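Local structure of L-hydantoinase (Arthrobacter aurescens, 1GKR) at residues E59-I64 and I90-I95; T188-L193 and V214-E219; A220-L225 and V246-Q251; V237-N242 and V284-R289; Q266-T271 and D307-D312. The protein hydrolyses the ring amide of 5-substituted hydantoins, cleaving aryl more readily than alkyl derivatives, at a centre of two zinc ions in each subunit. One frame throughout, in Å; residues are numbered along the deposited sequence.

Interaction 1: residues E59-I64 and I90-I95; sequences EHVHII and IIEMPI. With ZN (zinc ion), chain F.
E59 opens the contact by laying its CB against I91 CD1 (4.1 Å), while its carboxylate leads off to T308. H60 binds zinc through NE2 at 2.1 Å, and the sulfur of M93 lies obliquely to its ring, 4.2 Å from SD to the H60 centroid. V61 forms the parallel bridge with E92: its N gives a weak bond to I91 O, and its O takes M93 N at 2.9 Å in a straight bond (167° at the hydrogen). V61 CG2 packs on I90 CB (3.8 Å), the two side chains meeting nearly at right angles. H62 also binds the zinc through NE2; M93 SD stands obliquely 4.7 Å from the H62 centroid, and at the ring edge ND1 donates to a water that bonds I95 O. I63 sets its CD1 on I90 CD1, and I64 N reaches E92 OE1 (3.3 Å) from above the carboxylate plane. An alanine in place of M93 removes the sulfur beside both rings and would probably open a gap, leaving the zinc bonds to hold them with less support. In this HxH motif of the amidohydrolase TIM barrel, I91 and M93 hold the V61 backbone between two metal ligands whose rings share the M93 sulfur.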
# COMPACT_ATOMS: atom_id res chain seq x y z
N GLU A 59 16.36 25.02 -12.67
CA GLU A 59 15.02 25.54 -12.40
C GLU A 59 14.89 26.21 -11.04
O GLU A 59 13.82 26.72 -10.70
CB GLU A 59 14.01 24.38 -12.42
CG GLU A 59 14.29 23.37 -11.31
CD GLU A 59 13.39 22.15 -11.36
OE1 GLU A 59 12.82 21.85 -12.43
OE2 GLU A 59 13.26 21.46 -10.31
N HIS A 60 15.96 26.19 -10.25
CA HIS A 60 15.87 26.77 -8.92
C HIS A 60 16.98 27.76 -8.59
O HIS A 60 17.93 27.43 -7.87
CB HIS A 60 15.82 25.64 -7.90
CG HIS A 60 15.33 26.07 -6.56
ND1 HIS A 60 14.74 25.20 -5.67
CD2 HIS A 60 15.33 27.28 -5.96
CE1 HIS A 60 14.40 25.86 -4.58
NE2 HIS A 60 14.75 27.12 -4.73
N VAL A 61 16.84 28.98 -9.09
CA VAL A 61 17.85 30.00 -8.88
C VAL A 61 17.29 31.25 -8.19
O VAL A 61 16.21 31.74 -8.53
CB VAL A 61 18.48 30.38 -10.24
CG1 VAL A 61 19.61 31.39 -10.06
CG2 VAL A 61 18.99 29.13 -10.92
N HIS A 62 18.05 31.74 -7.22
CA HIS A 62 17.70 32.95 -6.48
C HIS A 62 18.83 33.99 -6.60
O HIS A 62 19.56 34.23 -5.63
CB HIS A 62 17.51 32.68 -4.99
CG HIS A 62 16.41 31.72 -4.68
ND1 HIS A 62 15.08 32.07 -4.72
CD2 HIS A 62 16.45 30.43 -4.25
CE1 HIS A 62 14.34 31.05 -4.32
NE2 HIS A 62 15.15 30.04 -4.03
N ILE A 63 19.01 34.57 -7.78
CA ILE A 63 20.03 35.60 -7.91
C ILE A 63 19.46 36.81 -7.18
O ILE A 63 20.21 37.62 -6.64
CB ILE A 63 20.30 35.95 -9.39
CG1 ILE A 63 21.04 34.78 -10.06
CG2 ILE A 63 21.12 37.23 -9.48
CD1 ILE A 63 21.24 34.96 -11.54
N ILE A 64 18.13 36.89 -7.14
CA ILE A 64 17.38 37.94 -6.45
C ILE A 64 17.40 39.27 -7.18
O ILE A 64 16.39 39.68 -7.74
CB ILE A 64 17.90 38.19 -5.03
CG1 ILE A 64 18.04 36.87 -4.26
CG2 ILE A 64 16.95 39.15 -4.32
CD1 ILE A 64 16.76 36.38 -3.63
N ILE A 90 18.74 29.50 -16.70
CA ILE A 90 18.25 29.53 -15.34
C ILE A 90 16.80 30.00 -15.32
O ILE A 90 16.32 30.65 -16.26
CB ILE A 90 19.07 30.52 -14.47
CG1 ILE A 90 18.86 31.95 -14.97
CG2 ILE A 90 20.55 30.20 -14.54
CD1 ILE A 90 19.51 33.00 -14.12
N ILE A 91 16.10 29.67 -14.25
CA ILE A 91 14.74 30.12 -14.09
C ILE A 91 14.77 30.82 -12.73
O ILE A 91 14.89 30.16 -11.71
CB ILE A 91 13.77 28.94 -14.10
CG1 ILE A 91 14.12 28.00 -15.26
CG2 ILE A 91 12.35 29.44 -14.34
CD1 ILE A 91 13.10 26.90 -15.51
N GLU A 92 14.71 32.16 -12.73
CA GLU A 92 14.75 32.97 -11.50
C GLU A 92 13.49 32.86 -10.69
O GLU A 92 12.40 33.07 -11.24
CB GLU A 92 14.94 34.45 -11.81
CG GLU A 92 16.27 35.03 -11.42
CD GLU A 92 16.51 35.07 -9.93
OE1 GLU A 92 15.79 35.79 -9.18
OE2 GLU A 92 17.45 34.38 -9.51
N MET A 93 13.62 32.57 -9.40
CA MET A 93 12.46 32.48 -8.52
C MET A 93 11.94 33.92 -8.33
O MET A 93 12.64 34.88 -8.64
CB MET A 93 12.85 31.88 -7.18
CG MET A 93 13.43 30.48 -7.28
SD MET A 93 12.23 29.13 -7.12
CE MET A 93 10.73 29.91 -7.64
N PRO A 94 10.72 34.07 -7.80
CA PRO A 94 10.21 35.43 -7.63
C PRO A 94 10.39 36.01 -6.25
O PRO A 94 9.68 36.94 -5.89
CB PRO A 94 8.75 35.25 -7.98
CG PRO A 94 8.44 33.95 -7.28
CD PRO A 94 9.68 33.08 -7.48
N ILE A 95 11.32 35.47 -5.48
CA ILE A 95 11.56 35.99 -4.13
C ILE A 95 12.58 37.10 -4.24
O ILE A 95 13.78 36.84 -4.36
CB ILE A 95 12.17 34.95 -3.18
CG1 ILE A 95 11.44 33.60 -3.28
CG2 ILE A 95 12.13 35.49 -1.77
CD1 ILE A 95 10.18 33.51 -2.53
ZN ZN F . 14.75 28.25 -2.94
O HOH W 1 14.34 34.59 -6.08
O HOH W 2 15.18 27.97 -0.48

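Interaction 2: residues T188-L193 and V214-E219; sequences TIIQAL and VFQENE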
# COMPACT_ATOMS: atom_id res chain seq x y z
N THR A 188 3.66 26.33 11.01
CA THR A 188 3.19 26.30 12.38
C THR A 188 3.88 25.34 13.32
O THR A 188 4.04 25.64 14.50
CB THR A 188 1.70 26.05 12.35
OG1 THR A 188 1.02 27.30 12.48
CG2 THR A 188 1.28 25.14 13.42
N ILE A 189 4.27 24.17 12.82
CA ILE A 189 4.95 23.18 13.64
C ILE A 189 6.38 23.63 13.85
O ILE A 189 6.94 23.47 14.94
CB ILE A 189 4.93 21.80 12.97
CG1 ILE A 189 3.52 21.20 13.11
CG2 ILE A 189 5.99 20.88 13.58
CD1 ILE A 189 3.28 19.99 12.24
N ILE A 190 6.98 24.20 12.81
CA ILE A 190 8.34 24.68 12.93
C ILE A 190 8.39 25.73 14.04
O ILE A 190 9.29 25.71 14.87
CB ILE A 190 8.84 25.28 11.62
CG1 ILE A 190 9.00 24.16 10.60
CG2 ILE A 190 10.16 25.97 11.83
CD1 ILE A 190 9.45 24.63 9.24
N GLN A 191 7.42 26.64 14.06
CA GLN A 191 7.40 27.66 15.10
C GLN A 191 7.32 27.04 16.48
O GLN A 191 8.07 27.41 17.38
CB GLN A 191 6.20 28.58 14.92
CG GLN A 191 6.28 29.48 13.72
CD GLN A 191 5.03 30.33 13.57
OE1 GLN A 191 4.82 30.96 12.54
NE2 GLN A 191 4.19 30.35 14.61
N ALA A 192 6.40 26.09 16.65
CA ALA A 192 6.24 25.43 17.95
C ALA A 192 7.53 24.75 18.37
O ALA A 192 7.98 24.91 19.51
CB ALA A 192 5.11 24.42 17.89
N LEU A 193 8.12 23.98 17.47
CA LEU A 193 9.36 23.31 17.79
C LEU A 193 10.49 24.30 18.10
O LEU A 193 11.31 24.06 18.98
CB LEU A 193 9.75 22.38 16.65
CG LEU A 193 8.80 21.20 16.48
CD1 LEU A 193 9.20 20.42 15.26
CD2 LEU A 193 8.83 20.33 17.72
N VAL A 214 12.09 15.88 9.73
CA VAL A 214 11.54 15.31 8.51
C VAL A 214 10.04 15.08 8.59
O VAL A 214 9.33 15.27 7.60
CB VAL A 214 12.21 13.95 8.12
CG1 VAL A 214 13.71 14.06 8.20
CG2 VAL A 214 11.73 12.86 8.99
N PHE A 215 9.54 14.71 9.77
CA PHE A 215 8.12 14.43 9.87
C PHE A 215 7.26 15.62 9.46
O PHE A 215 6.18 15.43 8.89
CB PHE A 215 7.77 13.91 11.27
CG PHE A 215 7.33 14.95 12.24
CD1 PHE A 215 6.05 15.49 12.18
CD2 PHE A 215 8.19 15.38 13.25
CE1 PHE A 215 5.62 16.43 13.11
CE2 PHE A 215 7.78 16.33 14.19
CZ PHE A 215 6.49 16.86 14.12
N GLN A 216 7.73 16.84 9.71
CA GLN A 216 6.93 17.99 9.30
C GLN A 216 7.16 18.29 7.82
O GLN A 216 6.23 18.72 7.12
CB GLN A 216 7.20 19.22 10.18
CG GLN A 216 8.60 19.79 10.21
CD GLN A 216 8.89 20.67 9.02
OE1 GLN A 216 8.03 21.41 8.54
NE2 GLN A 216 10.13 20.61 8.54
N GLU A 217 8.36 18.03 7.31
CA GLU A 217 8.61 18.27 5.89
C GLU A 217 7.74 17.30 5.12
O GLU A 217 7.09 17.65 4.13
CB GLU A 217 10.07 18.01 5.53
CG GLU A 217 10.34 18.07 4.03
CD GLU A 217 11.79 17.81 3.68
OE1 GLU A 217 12.49 17.14 4.45
OE2 GLU A 217 12.24 18.26 2.61
N ASN A 218 7.72 16.06 5.58
CA ASN A 218 6.95 15.04 4.90
C ASN A 218 5.44 15.23 5.03
O ASN A 218 4.69 14.84 4.14
CB ASN A 218 7.39 13.67 5.40
CG ASN A 218 8.78 13.31 4.91
OD1 ASN A 218 9.40 12.37 5.41
ND2 ASN A 218 9.28 14.05 3.93
N GLU A 219 5.00 15.85 6.11
CA GLU A 219 3.57 16.10 6.26
C GLU A 219 3.16 17.11 5.19
O GLU A 219 2.12 16.96 4.53
CB GLU A 219 3.28 16.65 7.65
CG GLU A 219 1.81 16.96 7.93
CD GLU A 219 1.34 18.26 7.28
OE1 GLU A 219 2.09 19.26 7.36
OE2 GLU A 219 0.22 18.30 6.71
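I189 and F215 meet in an apolar contact that illustrates how two nearly antiparallel helices (165°) can touch through few side chains when their axes stay 10.4 Å apart. Dispersion contacts come first. The branch methyl CG2 of I189 rests 4.1 Å from F215 CZ and 4.0 Å from Q216 CB, approaching the ring obliquely; the I189 and Q216 side chains run antiparallel alongside one another. At I189 chi1 of -75° turns CG1 away from the carbonyl carbon and leaves the CG2 methyl facing the partner helix. One turn on, L193 CD1 lies more distantly against F215 CE2 (4.5 Å). F167 of a second subunit also meets the F215 ring, bringing the contact to a subunit interface. The second kind is apolar against amide: I190 CG1 and CD1 lie beside the folded Q216 side chain, with Q216 OE1 3.6 Å from I190 CG1. No hydrogen bond joins the two segments directly; instead the Q216 amide is engaged at the helix starts, OE1 accepting from N186 N and NE2 donating to E185 and to P213 O, which holds the group in place beside I190. Around this pair, helix 187-199 follows strand 179-182, helix 205-211 lies between the two in sequence, and helix 214-231 leads on to strand 234-237.

Interaction 3: residues A220-L225 and V246-Q251; sequences AIQRAL and VELIHQ
I221 and I249 meet nearly perpendicular, the branch methyl CG2 of I221 touching I249 CG1 at 3.7 Å and lying only a little farther from the end of that same chain. At I221 chi1 of -71° belongs to CG1, and the other branch, CG2, is the one directed at I249. One turn later L225 comes in from a different direction: its CD2 lies over the I249 backbone and beside L248 O (3.9 Å), with I249 CG1 at 4.3 Å from the same L225 methyl. L248 has three partners: its CB faces I221 CG2 and L225 CD2, each at 4.5 Å, and its isopropyl end meets the amide end of Q222. Q222 also packs on Q222 of a second subunit, so this side of the contact borders an interface. The two helices run nearly parallel, crossing at -15° with axes 10.0 Å apart, as expected of neighbouring outer helices in a TIM barrel. Farther in, I221 and I249 both reach V237 on strand 234-237. With no hydrogen bond or salt bridge between the segments, cohesion rests on branched aliphatic groups excluding water, and the contact depends on shape more than on charge.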
# COMPACT_ATOMS: atom_id res chain seq x y z
N ALA A 220 3.98 18.14 5.00
CA ALA A 220 3.68 19.16 4.01
C ALA A 220 3.66 18.55 2.61
O ALA A 220 2.82 18.91 1.77
CB ALA A 220 4.70 20.28 4.09
N ILE A 221 4.58 17.63 2.35
CA ILE A 221 4.62 17.01 1.05
C ILE A 221 3.31 16.24 0.85
O ILE A 221 2.65 16.34 -0.20
CB ILE A 221 5.83 16.07 0.94
CG1 ILE A 221 7.11 16.90 0.86
CG2 ILE A 221 5.71 15.19 -0.28
CD1 ILE A 221 8.41 16.07 0.93
N GLN A 222 2.92 15.50 1.88
CA GLN A 222 1.69 14.71 1.86
C GLN A 222 0.48 15.59 1.58
O GLN A 222 -0.40 15.23 0.80
CB GLN A 222 1.52 14.03 3.20
CG GLN A 222 0.47 12.94 3.25
CD GLN A 222 1.08 11.62 3.74
OE1 GLN A 222 0.37 10.67 4.07
NE2 GLN A 222 2.42 11.56 3.78
N ARG A 223 0.45 16.75 2.22
CA ARG A 223 -0.63 17.72 2.07
C ARG A 223 -0.70 18.30 0.64
O ARG A 223 -1.77 18.38 0.04
CB ARG A 223 -0.45 18.85 3.07
CG ARG A 223 -1.75 19.42 3.57
CD ARG A 223 -1.54 20.68 4.35
NE ARG A 223 -0.31 20.68 5.13
CZ ARG A 223 0.37 21.79 5.41
NH1 ARG A 223 -0.08 22.96 4.96
NH2 ARG A 223 1.49 21.73 6.10
N ALA A 224 0.45 18.70 0.12
CA ALA A 224 0.50 19.26 -1.23
C ALA A 224 0.02 18.20 -2.20
O ALA A 224 -0.76 18.49 -3.11
CB ALA A 224 1.91 19.66 -1.58
N LEU A 225 0.48 16.97 -1.98
CA LEU A 225 0.10 15.85 -2.82
C LEU A 225 -1.43 15.65 -2.85
O LEU A 225 -2.03 15.52 -3.92
CB LEU A 225 0.81 14.60 -2.31
CG LEU A 225 2.02 14.07 -3.09
CD1 LEU A 225 2.70 15.15 -3.87
CD2 LEU A 225 2.99 13.43 -2.13
N VAL A 246 10.99 11.60 -0.87
CA VAL A 246 11.17 11.25 -2.27
C VAL A 246 10.21 10.11 -2.58
O VAL A 246 9.48 10.16 -3.58
CB VAL A 246 12.62 10.81 -2.57
CG1 VAL A 246 12.73 10.30 -4.00
CG2 VAL A 246 13.57 11.98 -2.38
N GLU A 247 10.19 9.10 -1.71
CA GLU A 247 9.31 7.97 -1.94
C GLU A 247 7.83 8.36 -2.00
O GLU A 247 7.11 7.92 -2.90
CB GLU A 247 9.57 6.90 -0.87
CG GLU A 247 10.05 5.57 -1.47
CD GLU A 247 11.33 5.04 -0.80
OE1 GLU A 247 11.31 4.84 0.44
OE2 GLU A 247 12.34 4.83 -1.52
N LEU A 248 7.38 9.20 -1.08
CA LEU A 248 5.99 9.65 -1.06
C LEU A 248 5.59 10.24 -2.41
O LEU A 248 4.52 9.91 -2.94
CB LEU A 248 5.80 10.72 0.03
CG LEU A 248 5.09 10.36 1.34
CD1 LEU A 248 5.36 8.93 1.74
CD2 LEU A 248 5.58 11.31 2.43
N ILE A 249 6.44 11.09 -2.96
CA ILE A 249 6.16 11.73 -4.24
C ILE A 249 6.22 10.70 -5.36
O ILE A 249 5.33 10.66 -6.23
CB ILE A 249 7.18 12.86 -4.54
CG1 ILE A 249 7.01 13.97 -3.51
CG2 ILE A 249 6.96 13.41 -5.92
CD1 ILE A 249 8.08 15.00 -3.57
N HIS A 250 7.26 9.88 -5.34
CA HIS A 250 7.41 8.86 -6.37
C HIS A 250 6.17 7.95 -6.41
O HIS A 250 5.61 7.70 -7.47
CB HIS A 250 8.65 8.01 -6.10
CG HIS A 250 9.00 7.12 -7.24
ND1 HIS A 250 9.21 7.60 -8.51
CD2 HIS A 250 9.12 5.77 -7.32
CE1 HIS A 250 9.44 6.59 -9.33
NE2 HIS A 250 9.38 5.47 -8.63
N GLN A 251 5.76 7.48 -5.24
CA GLN A 251 4.60 6.63 -5.14
C GLN A 251 3.39 7.30 -5.78
O GLN A 251 2.66 6.69 -6.56
CB GLN A 251 4.31 6.30 -3.68
CG GLN A 251 3.05 5.49 -3.49
CD GLN A 251 3.08 4.16 -4.25
OE1 GLN A 251 3.91 3.29 -3.97
NE2 GLN A 251 2.17 4.00 -5.22

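Interaction 4: residues V237-N242 and V284-R289; sequences VLHVSN and VAPPVR. With ZN (zinc ion), chain E.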
# COMPACT_ATOMS: atom_id res chain seq x y z
N VAL A 237 7.71 19.41 -6.24
CA VAL A 237 8.08 19.73 -4.87
C VAL A 237 9.57 20.06 -4.88
O VAL A 237 10.40 19.22 -5.23
CB VAL A 237 7.81 18.57 -3.92
CG1 VAL A 237 8.26 18.94 -2.51
CG2 VAL A 237 6.32 18.24 -3.95
N LEU A 238 9.90 21.29 -4.51
CA LEU A 238 11.27 21.79 -4.49
C LEU A 238 12.09 21.20 -3.37
O LEU A 238 11.55 20.72 -2.37
CB LEU A 238 11.27 23.31 -4.36
CG LEU A 238 10.58 24.09 -5.48
CD1 LEU A 238 10.47 25.54 -5.08
CD2 LEU A 238 11.37 23.95 -6.75
N HIS A 239 13.41 21.26 -3.55
CA HIS A 239 14.39 20.75 -2.58
C HIS A 239 13.87 19.79 -1.52
O HIS A 239 13.64 20.19 -0.38
CB HIS A 239 15.05 21.91 -1.86
CG HIS A 239 14.08 22.96 -1.40
ND1 HIS A 239 12.87 22.64 -0.82
CD2 HIS A 239 14.14 24.31 -1.43
CE1 HIS A 239 12.23 23.75 -0.51
NE2 HIS A 239 12.98 24.77 -0.87
N VAL A 240 13.67 18.53 -1.91
CA VAL A 240 13.24 17.48 -0.99
C VAL A 240 14.53 16.97 -0.35
O VAL A 240 15.43 16.48 -1.05
CB VAL A 240 12.53 16.36 -1.75
CG1 VAL A 240 12.27 15.18 -0.81
CG2 VAL A 240 11.23 16.89 -2.30
N SER A 241 14.61 17.07 0.97
CA SER A 241 15.82 16.71 1.70
C SER A 241 15.99 15.29 2.19
O SER A 241 17.10 14.92 2.56
CB SER A 241 15.95 17.58 2.94
OG SER A 241 15.04 17.12 3.93
N ASN A 242 14.92 14.50 2.21
CA ASN A 242 15.02 13.15 2.75
C ASN A 242 14.41 12.04 1.89
O ASN A 242 13.45 12.26 1.16
CB ASN A 242 14.39 13.14 4.13
CG ASN A 242 12.88 13.19 4.08
OD1 ASN A 242 12.22 12.16 3.89
ND2 ASN A 242 12.32 14.38 4.23
N VAL A 284 20.38 25.60 5.58
CA VAL A 284 19.48 25.81 4.46
C VAL A 284 18.10 25.26 4.86
O VAL A 284 17.96 24.61 5.89
CB VAL A 284 20.09 25.11 3.23
CG1 VAL A 284 19.77 23.65 3.25
CG2 VAL A 284 19.65 25.79 1.95
N ALA A 285 17.06 25.55 4.08
CA ALA A 285 15.72 25.04 4.43
C ALA A 285 15.04 24.44 3.23
O ALA A 285 14.90 25.11 2.20
CB ALA A 285 14.86 26.15 4.96
N PRO A 286 14.61 23.17 3.34
CA PRO A 286 14.70 22.28 4.50
C PRO A 286 16.14 21.97 4.88
O PRO A 286 17.04 22.07 4.05
CB PRO A 286 14.00 21.00 4.03
CG PRO A 286 13.18 21.44 2.90
CD PRO A 286 14.03 22.46 2.20
N PRO A 287 16.36 21.56 6.13
CA PRO A 287 17.69 21.23 6.64
C PRO A 287 18.34 20.05 5.92
O PRO A 287 17.65 19.18 5.38
CB PRO A 287 17.42 20.88 8.11
CG PRO A 287 16.15 21.59 8.42
CD PRO A 287 15.34 21.38 7.18
N VAL A 288 19.67 20.04 5.92
CA VAL A 288 20.41 18.93 5.33
C VAL A 288 20.16 17.82 6.33
O VAL A 288 20.12 18.05 7.53
CB VAL A 288 21.90 19.24 5.25
CG1 VAL A 288 22.67 18.00 4.88
CG2 VAL A 288 22.13 20.31 4.21
N ARG A 289 19.99 16.60 5.83
CA ARG A 289 19.71 15.48 6.72
C ARG A 289 20.90 14.59 7.09
O ARG A 289 22.05 14.88 6.76
CB ARG A 289 18.59 14.65 6.11
CG ARG A 289 17.21 14.98 6.66
CD ARG A 289 16.69 16.37 6.38
NE ARG A 289 16.05 16.89 7.60
CZ ARG A 289 14.90 17.57 7.64
NH1 ARG A 289 14.22 17.83 6.54
NH2 ARG A 289 14.44 17.99 8.81
ZN ZN E . 12.65 26.96 -0.35
O HOH W 3 19.81 16.07 3.13
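R289 reaches across to S241 and N242 along the whole length of its side chain. R289 CB starts 3.9 Å from S241 O; R289 CG passes N242 CB at 4.2 Å; CD then runs beside the S241 hydroxyl. Bends at chi2 (65°) and chi3 (-138°) fold the chain back so that the guanidinium lies with R289 NH1 2.8 Å from S241 OG, the hydroxyl being at the edge of the group and in its plane, while P287 CD lies over one face, toward its rim. Beyond these loops NH1 forms a salt bridge with E217, which also accepts from S241 OG and N242 ND2, and NE pairs with E209. A leucine in place of R289 removes the positive charge paired with E217 and E209 and would probably leave E217 only the neutral donors described here. The backbones are bridged as well, by a water that accepts from R289 N and donates to S241 O. Nearer the metal, P286, preceded by a cis peptide, places CD over the H239 ring in a CH-pi contact, 3.5 Å from the centroid; A285 O lies over the same face, and L238 CB over the other. Clasped in this way, H239 binds zinc through NE2 at 2.3 Å. The first loop joins strand 234-237 to helix 243-254, which N242 caps; the second leads into helix 291-303. Helix 214-231 supplies E217 on one flank, and Y267 of helix 265-268 packs against H239 and S241.

Interaction 5: residues Q266-T271 and D307-D312; sequences QYLNIT and DTLGSD. With ZN (zinc ion), chain F.
Q266 lies against the backbone of S311 and contributes the most surface to the contact, backing a metal ligand without bonding to it directly. Bent at chi2 (84°), its side chain brings Q266 CD to 3.5 Å from S311 O, with Q266 NE2 3.8 Å from G310 O. Q266 OE1 points to the D312 side, 4.0 Å from D312 CB, and the amide plane stands 66° from the plane of that carboxylate. The two side chains, set roughly crosswise, are linked instead by water: one molecule lies within hydrogen-bonding distance of Q266 OE1, Y267 OH and D312 OD2. L268 and L309 supply the apolar part, their CD1 methyls 4.4 Å apart. M345 of helix 341-350 packs on both leucines, and L297 and L301 of helix 291-303 cover L268 further. D312, although it buries little here, carries the chemistry. Its chi1 of -167° extends CG away from the backbone N, which sends the carboxylate toward the metal, and D312 OD1 binds zinc at 2.1 Å. D312 OD2 lies farther from the ion, at 3.4 Å, and is bonded by the zinc-bound water (2.9 Å from D312 OD2) as well as by the water near Q266. The aspartate therefore divides its work: one oxygen is a metal ligand alongside H60, H62 and the carboxylated K147, while the other is bonded by two waters, one on the zinc and one beside Q266 and Y267, a second shell likely to steady the carboxylate's rotation.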
# COMPACT_ATOMS: atom_id res chain seq x y z
N GLN A 266 23.19 20.20 -2.63
CA GLN A 266 23.44 20.48 -1.21
C GLN A 266 23.00 19.32 -0.33
O GLN A 266 23.59 19.06 0.71
CB GLN A 266 22.66 21.70 -0.71
CG GLN A 266 22.26 22.66 -1.77
CD GLN A 266 20.98 22.26 -2.45
OE1 GLN A 266 19.90 22.70 -2.08
NE2 GLN A 266 21.10 21.40 -3.46
N TYR A 267 21.94 18.64 -0.75
CA TYR A 267 21.41 17.54 0.02
C TYR A 267 22.12 16.23 -0.27
O TYR A 267 22.14 15.34 0.58
CB TYR A 267 19.91 17.39 -0.26
CG TYR A 267 19.14 18.60 0.20
CD1 TYR A 267 19.01 18.89 1.56
CD2 TYR A 267 18.57 19.48 -0.72
CE1 TYR A 267 18.33 20.03 1.99
CE2 TYR A 267 17.90 20.62 -0.31
CZ TYR A 267 17.78 20.89 1.05
OH TYR A 267 17.12 22.03 1.47
N LEU A 268 22.72 16.12 -1.45
CA LEU A 268 23.43 14.91 -1.82
C LEU A 268 24.90 14.92 -1.39
O LEU A 268 25.43 13.89 -0.99
CB LEU A 268 23.36 14.69 -3.34
CG LEU A 268 21.97 14.39 -3.89
CD1 LEU A 268 22.00 14.39 -5.40
CD2 LEU A 268 21.51 13.05 -3.39
N ASN A 269 25.53 16.09 -1.45
CA ASN A 269 26.94 16.24 -1.10
C ASN A 269 27.27 16.77 0.28
O ASN A 269 28.44 17.05 0.56
CB ASN A 269 27.61 17.11 -2.15
CG ASN A 269 27.52 16.51 -3.53
OD1 ASN A 269 28.22 15.55 -3.85
ND2 ASN A 269 26.62 17.05 -4.35
N ILE A 270 26.27 16.92 1.14
CA ILE A 270 26.53 17.40 2.50
C ILE A 270 25.70 16.57 3.46
O ILE A 270 24.61 16.12 3.13
CB ILE A 270 26.15 18.87 2.68
CG1 ILE A 270 26.87 19.71 1.63
CG2 ILE A 270 26.58 19.34 4.05
CD1 ILE A 270 26.44 21.15 1.67
N THR A 271 26.23 16.40 4.66
CA THR A 271 25.57 15.59 5.67
C THR A 271 25.56 16.30 6.99
O THR A 271 26.34 17.23 7.18
CB THR A 271 26.33 14.27 5.80
OG1 THR A 271 25.78 13.34 4.87
CG2 THR A 271 26.26 13.72 7.19
N ASP A 307 13.37 13.29 -9.78
CA ASP A 307 13.15 13.83 -11.12
C ASP A 307 14.06 14.93 -11.61
O ASP A 307 14.48 14.91 -12.77
CB ASP A 307 11.70 14.28 -11.22
CG ASP A 307 10.74 13.16 -10.91
OD1 ASP A 307 10.70 12.22 -11.73
OD2 ASP A 307 10.06 13.21 -9.85
N THR A 308 14.36 15.90 -10.76
CA THR A 308 15.23 17.00 -11.17
C THR A 308 16.18 17.43 -10.07
O THR A 308 15.96 17.16 -8.89
CB THR A 308 14.43 18.25 -11.57
OG1 THR A 308 13.76 18.76 -10.41
CG2 THR A 308 13.41 17.94 -12.65
N LEU A 309 17.22 18.13 -10.47
CA LEU A 309 18.20 18.65 -9.53
C LEU A 309 18.24 20.16 -9.76
O LEU A 309 18.30 20.64 -10.89
CB LEU A 309 19.56 18.01 -9.81
CG LEU A 309 20.16 17.09 -8.73
CD1 LEU A 309 19.09 16.27 -8.07
CD2 LEU A 309 21.22 16.20 -9.36
N GLY A 310 18.16 20.92 -8.67
CA GLY A 310 18.20 22.37 -8.77
C GLY A 310 19.17 22.84 -7.71
O GLY A 310 19.21 22.27 -6.62
N SER A 311 19.94 23.88 -7.98
CA SER A 311 20.93 24.34 -7.00
C SER A 311 20.37 25.08 -5.79
O SER A 311 20.85 24.91 -4.67
CB SER A 311 21.94 25.25 -7.69
OG SER A 311 21.29 26.40 -8.19
N ASP A 312 19.33 25.88 -6.03
CA ASP A 312 18.75 26.71 -4.99
C ASP A 312 19.84 27.73 -4.57
O ASP A 312 20.00 28.08 -3.40
CB ASP A 312 18.28 25.89 -3.79
CG ASP A 312 17.39 26.71 -2.85
OD1 ASP A 312 16.76 27.68 -3.33
OD2 ASP A 312 17.32 26.40 -1.64
ZN ZN F . 14.75 28.25 -2.94
O HOH W 4 17.99 24.08 -0.06
O HOH W 2 15.18 27.97 -0.48

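In the fold
From the N terminus, interaction 1 comes first, joining strands 51-62 and 87-92 around helix 75-85. Interaction 2 then closes the stretch between helix 187-199 and the start of helix 214-231, and interaction 3 carries on along that second helix to helix 243-254. Interaction 4 crosses interaction 3, because 237-242 lies between 220-225 and 246-251, and interaction 5 crosses interaction 4 in the same manner; no contact nests inside another. Interactions 1 and 5 share a zinc ion and a water, and H60 touches H239 of interaction 4, so these three gather at the barrel's metal centre. Interactions 2 and 3, farther out, tie the surrounding helices together and border a second subunit.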